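Local coordinates for protein putative ribose operon repressor (Burkholderia thailandensis, PDB 3EGC) that probably binds operator DNA as a LacI-family transcriptional repressor, with a sugar-binding-type effector domain that likely senses a small ligand, at residues 51-56 with 68-73; 59-64 with 86-91. All blocks are in the same frame, centred on the assembly; numbering follows the deposited sequence.

Contact 1: residues 51-56 with 68-73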
# COMPACT_ATOMS: atom_id res chain seq x y z
N VAL A 51 -3.25 3.09 -22.18
CA VAL A 51 -4.53 3.12 -22.86
C VAL A 51 -5.66 3.33 -21.82
O VAL A 51 -6.60 4.07 -22.02
CB VAL A 51 -4.77 1.80 -23.67
CG1 VAL A 51 -6.23 1.67 -24.10
CG2 VAL A 51 -3.84 1.70 -24.90
N ARG A 52 -5.55 2.67 -20.69
CA ARG A 52 -6.36 3.03 -19.55
C ARG A 52 -6.15 4.46 -19.01
O ARG A 52 -7.10 5.09 -18.63
CB ARG A 52 -6.21 1.99 -18.43
CG ARG A 52 -6.81 0.67 -18.82
CD ARG A 52 -6.34 -0.51 -17.94
NE ARG A 52 -6.59 -0.21 -16.54
CZ ARG A 52 -6.34 -1.06 -15.56
NH1 ARG A 52 -6.58 -0.69 -14.30
NH2 ARG A 52 -5.86 -2.27 -15.85
N GLU A 53 -4.91 4.96 -19.01
CA GLU A 53 -4.68 6.33 -18.59
C GLU A 53 -5.47 7.35 -19.46
O GLU A 53 -6.14 8.27 -18.96
CB GLU A 53 -3.17 6.66 -18.58
CG GLU A 53 -2.89 8.09 -18.19
CD GLU A 53 -1.46 8.49 -18.49
OE1 GLU A 53 -1.25 9.24 -19.47
OE2 GLU A 53 -0.54 8.08 -17.76
N ARG A 54 -5.36 7.18 -20.77
CA ARG A 54 -6.00 8.05 -21.72
C ARG A 54 -7.52 7.94 -21.58
O ARG A 54 -8.22 8.91 -21.69
CB ARG A 54 -5.57 7.66 -23.14
CG ARG A 54 -5.91 8.68 -24.17
CD ARG A 54 -5.19 8.34 -25.53
NE ARG A 54 -4.22 7.25 -25.47
CZ ARG A 54 -4.19 6.18 -26.28
NH1 ARG A 54 -5.10 6.00 -27.23
NH2 ARG A 54 -3.21 5.28 -26.14
N GLU A 55 -8.03 6.75 -21.31
CA GLU A 55 -9.45 6.61 -21.09
C GLU A 55 -9.94 7.26 -19.82
O GLU A 55 -11.07 7.82 -19.76
CB GLU A 55 -9.88 5.13 -21.09
CG GLU A 55 -9.67 4.47 -22.46
CD GLU A 55 -10.04 2.98 -22.52
OE1 GLU A 55 -10.31 2.50 -23.66
OE2 GLU A 55 -10.01 2.30 -21.46
N ALA A 56 -9.12 7.17 -18.77
CA ALA A 56 -9.48 7.85 -17.54
C ALA A 56 -9.51 9.37 -17.77
O ALA A 56 -10.46 10.05 -17.33
CB ALA A 56 -8.59 7.47 -16.43
N LEU A 68 -6.68 17.79 -12.96
CA LEU A 68 -6.14 16.41 -12.78
C LEU A 68 -4.80 16.40 -12.08
O LEU A 68 -3.87 17.12 -12.45
CB LEU A 68 -5.94 15.66 -14.12
CG LEU A 68 -7.08 15.34 -15.08
CD1 LEU A 68 -6.64 14.47 -16.28
CD2 LEU A 68 -8.23 14.65 -14.32
N ILE A 69 -4.69 15.50 -11.13
CA ILE A 69 -3.43 15.04 -10.68
C ILE A 69 -3.13 13.69 -11.32
O ILE A 69 -3.89 12.76 -11.21
CB ILE A 69 -3.38 14.88 -9.16
CG1 ILE A 69 -3.67 16.23 -8.49
CG2 ILE A 69 -2.01 14.24 -8.76
CD1 ILE A 69 -3.54 16.18 -6.99
N LEU A 70 -1.96 13.58 -11.95
CA LEU A 70 -1.68 12.42 -12.77
C LEU A 70 -0.34 11.78 -12.39
O LEU A 70 0.71 12.39 -12.50
CB LEU A 70 -1.71 12.85 -14.27
CG LEU A 70 -1.20 11.79 -15.24
CD1 LEU A 70 -2.03 10.49 -15.17
CD2 LEU A 70 -1.10 12.26 -16.74
N ALA A 71 -0.37 10.56 -11.91
CA ALA A 71 0.86 9.76 -11.84
C ALA A 71 1.00 8.98 -13.16
O ALA A 71 0.37 7.94 -13.37
CB ALA A 71 0.81 8.79 -10.66
N PRO A 72 1.83 9.49 -14.05
CA PRO A 72 1.87 8.99 -15.38
C PRO A 72 2.35 7.54 -15.54
O PRO A 72 3.27 7.07 -14.86
CB PRO A 72 2.82 9.96 -16.11
CG PRO A 72 2.96 11.15 -15.20
CD PRO A 72 2.75 10.61 -13.85
N SER A 73 1.71 6.85 -16.46
CA SER A 73 2.11 5.52 -16.81
C SER A 73 3.12 5.71 -17.91
O SER A 73 3.14 6.78 -18.56
CB SER A 73 0.89 4.77 -17.34
OG SER A 73 0.03 4.39 -16.28
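The carboxylate oxygen OE2 of Glu-53 takes the backbone N-H of Ser-73, with OE2 and N 2.9 Å apart and an almost straight N-H...O angle of 178°, the donor arriving nearly in line with the C-O bond. A weak hydrogen bond from His-77 NE2 reaches the same oxygen, while OE1 pairs with the hydroxyl of Tyr-79, so both oxygens of this buried carboxylate have partners. Such bonds would be expected to stabilise its negative charge. Glu-53 spans the gap because CG stands opposite the backbone N (chi1 178°) and the chain stays extended beyond it. Leu-70 lies across this chain at about a right angle and touches it with its methyls: CD1 is 3.8 Å from Glu-53 OE2, and CD2 is 4.1 Å from Glu-53 OE1. Pro-72 adds its CA, 3.5 Å from Glu-53 OE2. The hydroxyl of Ser-73 turns elsewhere, to Thr-46 OG1. The contact thus ties helix 50-62 to the loop leaving the C-terminal end of parallel strand 67-70, in a Rossmann-like sheet where this strand runs between 10-15 and 90-93; Leu-70 also packs on Ile-14 of strand 10-15 and Leu-80 of helix 78-82.

Contact 2: residues 59-64 with 86-91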
# COMPACT_ATOMS: atom_id res chain seq x y z
N GLN A 59 -12.54 10.32 -19.61
CA GLN A 59 -13.65 10.09 -18.73
C GLN A 59 -13.80 11.21 -17.70
O GLN A 59 -14.91 11.75 -17.50
CB GLN A 59 -13.46 8.75 -18.07
CG GLN A 59 -14.49 8.38 -17.06
CD GLN A 59 -14.14 7.09 -16.42
OE1 GLN A 59 -13.97 6.07 -17.11
NE2 GLN A 59 -14.01 7.10 -15.08
N PHE A 60 -12.67 11.59 -17.10
CA PHE A 60 -12.64 12.63 -16.07
C PHE A 60 -12.93 14.05 -16.66
O PHE A 60 -13.65 14.94 -16.09
CB PHE A 60 -11.28 12.56 -15.26
CG PHE A 60 -11.23 11.40 -14.23
CD1 PHE A 60 -12.35 10.57 -14.02
CD2 PHE A 60 -10.11 11.16 -13.49
CE1 PHE A 60 -12.31 9.54 -13.10
CE2 PHE A 60 -10.07 10.14 -12.51
CZ PHE A 60 -11.16 9.33 -12.33
N PHE A 61 -12.36 14.27 -17.82
CA PHE A 61 -12.67 15.50 -18.52
C PHE A 61 -14.16 15.67 -18.88
O PHE A 61 -14.78 16.72 -18.60
CB PHE A 61 -11.79 15.67 -19.73
CG PHE A 61 -11.95 16.99 -20.39
CD1 PHE A 61 -11.61 18.15 -19.70
CD2 PHE A 61 -12.47 17.07 -21.70
CE1 PHE A 61 -11.76 19.38 -20.27
CE2 PHE A 61 -12.64 18.32 -22.30
CZ PHE A 61 -12.29 19.49 -21.58
N GLU A 62 -14.77 14.64 -19.46
CA GLU A 62 -16.18 14.76 -19.78
C GLU A 62 -17.04 14.97 -18.54
O GLU A 62 -18.06 15.66 -18.59
CB GLU A 62 -16.69 13.59 -20.63
CG GLU A 62 -16.09 12.28 -20.33
CD GLU A 62 -17.14 11.23 -19.95
OE1 GLU A 62 -17.72 10.57 -20.88
OE2 GLU A 62 -17.38 11.05 -18.73
N ARG A 63 -16.64 14.41 -17.41
CA ARG A 63 -17.34 14.67 -16.16
C ARG A 63 -17.08 16.08 -15.65
O ARG A 63 -17.61 16.49 -14.64
CB ARG A 63 -16.94 13.64 -15.08
CG ARG A 63 -17.49 12.22 -15.38
CD ARG A 63 -17.46 11.42 -14.10
NE ARG A 63 -18.40 10.31 -14.15
CZ ARG A 63 -19.70 10.42 -13.85
NH1 ARG A 63 -20.17 11.59 -13.46
NH2 ARG A 63 -20.49 9.36 -13.92
N ARG A 64 -16.26 16.83 -16.37
CA ARG A 64 -15.82 18.15 -15.97
C ARG A 64 -15.30 18.26 -14.55
O ARG A 64 -15.84 19.02 -13.73
CB ARG A 64 -16.88 19.24 -16.28
CG ARG A 64 -17.16 19.49 -17.80
CD ARG A 64 -15.88 19.80 -18.55
NE ARG A 64 -16.09 20.13 -19.95
CZ ARG A 64 -16.39 19.23 -20.89
NH1 ARG A 64 -16.51 17.96 -20.56
NH2 ARG A 64 -16.58 19.60 -22.16
N LYS A 86 -6.17 24.13 -23.25
CA LYS A 86 -4.97 24.63 -22.63
C LYS A 86 -5.24 25.10 -21.21
O LYS A 86 -4.33 25.28 -20.41
CB LYS A 86 -4.43 25.81 -23.44
CG LYS A 86 -2.99 26.10 -23.16
CD LYS A 86 -2.60 27.40 -23.80
CE LYS A 86 -2.58 28.53 -22.75
NZ LYS A 86 -3.95 28.99 -22.27
N THR A 87 -6.51 25.33 -20.92
CA THR A 87 -6.83 25.94 -19.66
C THR A 87 -7.11 24.85 -18.64
O THR A 87 -7.27 25.14 -17.47
CB THR A 87 -8.07 26.89 -19.75
OG1 THR A 87 -9.27 26.16 -20.08
CG2 THR A 87 -7.83 27.95 -20.77
N PHE A 88 -7.21 23.61 -19.10
CA PHE A 88 -7.41 22.51 -18.17
C PHE A 88 -6.11 22.21 -17.38
O PHE A 88 -5.16 21.75 -17.97
CB PHE A 88 -7.93 21.30 -18.89
CG PHE A 88 -8.39 20.19 -17.97
CD1 PHE A 88 -7.65 19.02 -17.86
CD2 PHE A 88 -9.53 20.33 -17.22
CE1 PHE A 88 -8.05 18.03 -17.05
CE2 PHE A 88 -9.95 19.32 -16.37
CZ PHE A 88 -9.20 18.16 -16.28
N PRO A 89 -6.10 22.49 -16.07
CA PRO A 89 -4.93 22.32 -15.20
C PRO A 89 -4.59 20.87 -14.92
O PRO A 89 -5.48 20.06 -14.58
CB PRO A 89 -5.32 23.06 -13.87
CG PRO A 89 -6.79 23.15 -13.92
CD PRO A 89 -7.29 22.94 -15.34
N ILE A 90 -3.30 20.56 -15.05
CA ILE A 90 -2.79 19.23 -14.79
C ILE A 90 -1.52 19.29 -13.96
O ILE A 90 -0.58 19.94 -14.35
CB ILE A 90 -2.47 18.46 -16.10
CG1 ILE A 90 -3.76 18.32 -16.97
CG2 ILE A 90 -1.78 17.09 -15.78
CD1 ILE A 90 -3.50 17.77 -18.30
N VAL A 91 -1.47 18.61 -12.83
CA VAL A 91 -0.17 18.44 -12.25
C VAL A 91 0.21 16.99 -12.14
O VAL A 91 -0.61 16.18 -11.75
CB VAL A 91 0.08 19.23 -10.96
CG1 VAL A 91 -1.01 20.34 -10.70
CG2 VAL A 91 0.28 18.35 -9.88
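Phe-61 and Phe-88 form a T-shaped (edge-to-face) aromatic pair between the last turn of helix 50-62 and the loop that leads into strand 90-93. Their ring centroids are 5.2 Å apart and the planes stand at 79°. Phe-61 supplies the edge: its CD1 lies above one face of Phe-88, offset toward the rim and 3.9 Å from Phe-88 CE2, while Phe-61 CE1 is 3.9 Å from Phe-88 CD2. The side chains come from opposing backbones and overlap alongside; in Phe-61 CG lies trans to the backbone N (chi1 -173°), which swings the ring off the helix toward Phe-88. This aromatic pair is the tight part of the contact. Toward the sheet, Phe-88 rests on Leu-68 of strand 67-70 and on Val-65, whereas Phe-61 also meets Leu-84 and Pro-85.

The outer side is looser and more polar. Both aromatic residues remain partly exposed, and the exposed Arg-64 lays its guanidinium over one face of Phe-61, with CZ offset toward the rim of the ring. Arg-64 also ends the helix in a Schellman motif, its positive phi turning the chain away from the helical path toward strand 67-70. Its side chain folds back over the last turn, bringing the polar tip to a carbonyl of that same turn. Phe-61 O accepts two bonds from opposite faces of its carbonyl plane: one from Arg-64 N at 2.7 Å, the other from Arg-64 NH1 at 2.9 Å, the latter bent to an N-H...O angle of 132°.

Contacts 1 and 2 use successive turns of helix 50-62, the second running past its C-terminal end, with centres about 11 Å apart. Strands 67-70 and 90-93 are neighbours in one sheet, with probable hydrogen bonds from Val-91 N to Leu-68 O and from Leu-70 N to Val-91 O, both 2.9 Å. Leu-68 is the apolar bridge: its CG is 3.5 Å from Phe-88 CE1, and its CD2 is 3.8 Å from Phe-60 CB. Contact 1 is buried and polar at its centre; contact 2 is aromatic and nearer the surface. Both also meet the second subunit: the backbone O of Arg-52 accepts from its Arg-35 NH2, and Arg-63 NH2 donates to the backbone O of its Ser-8.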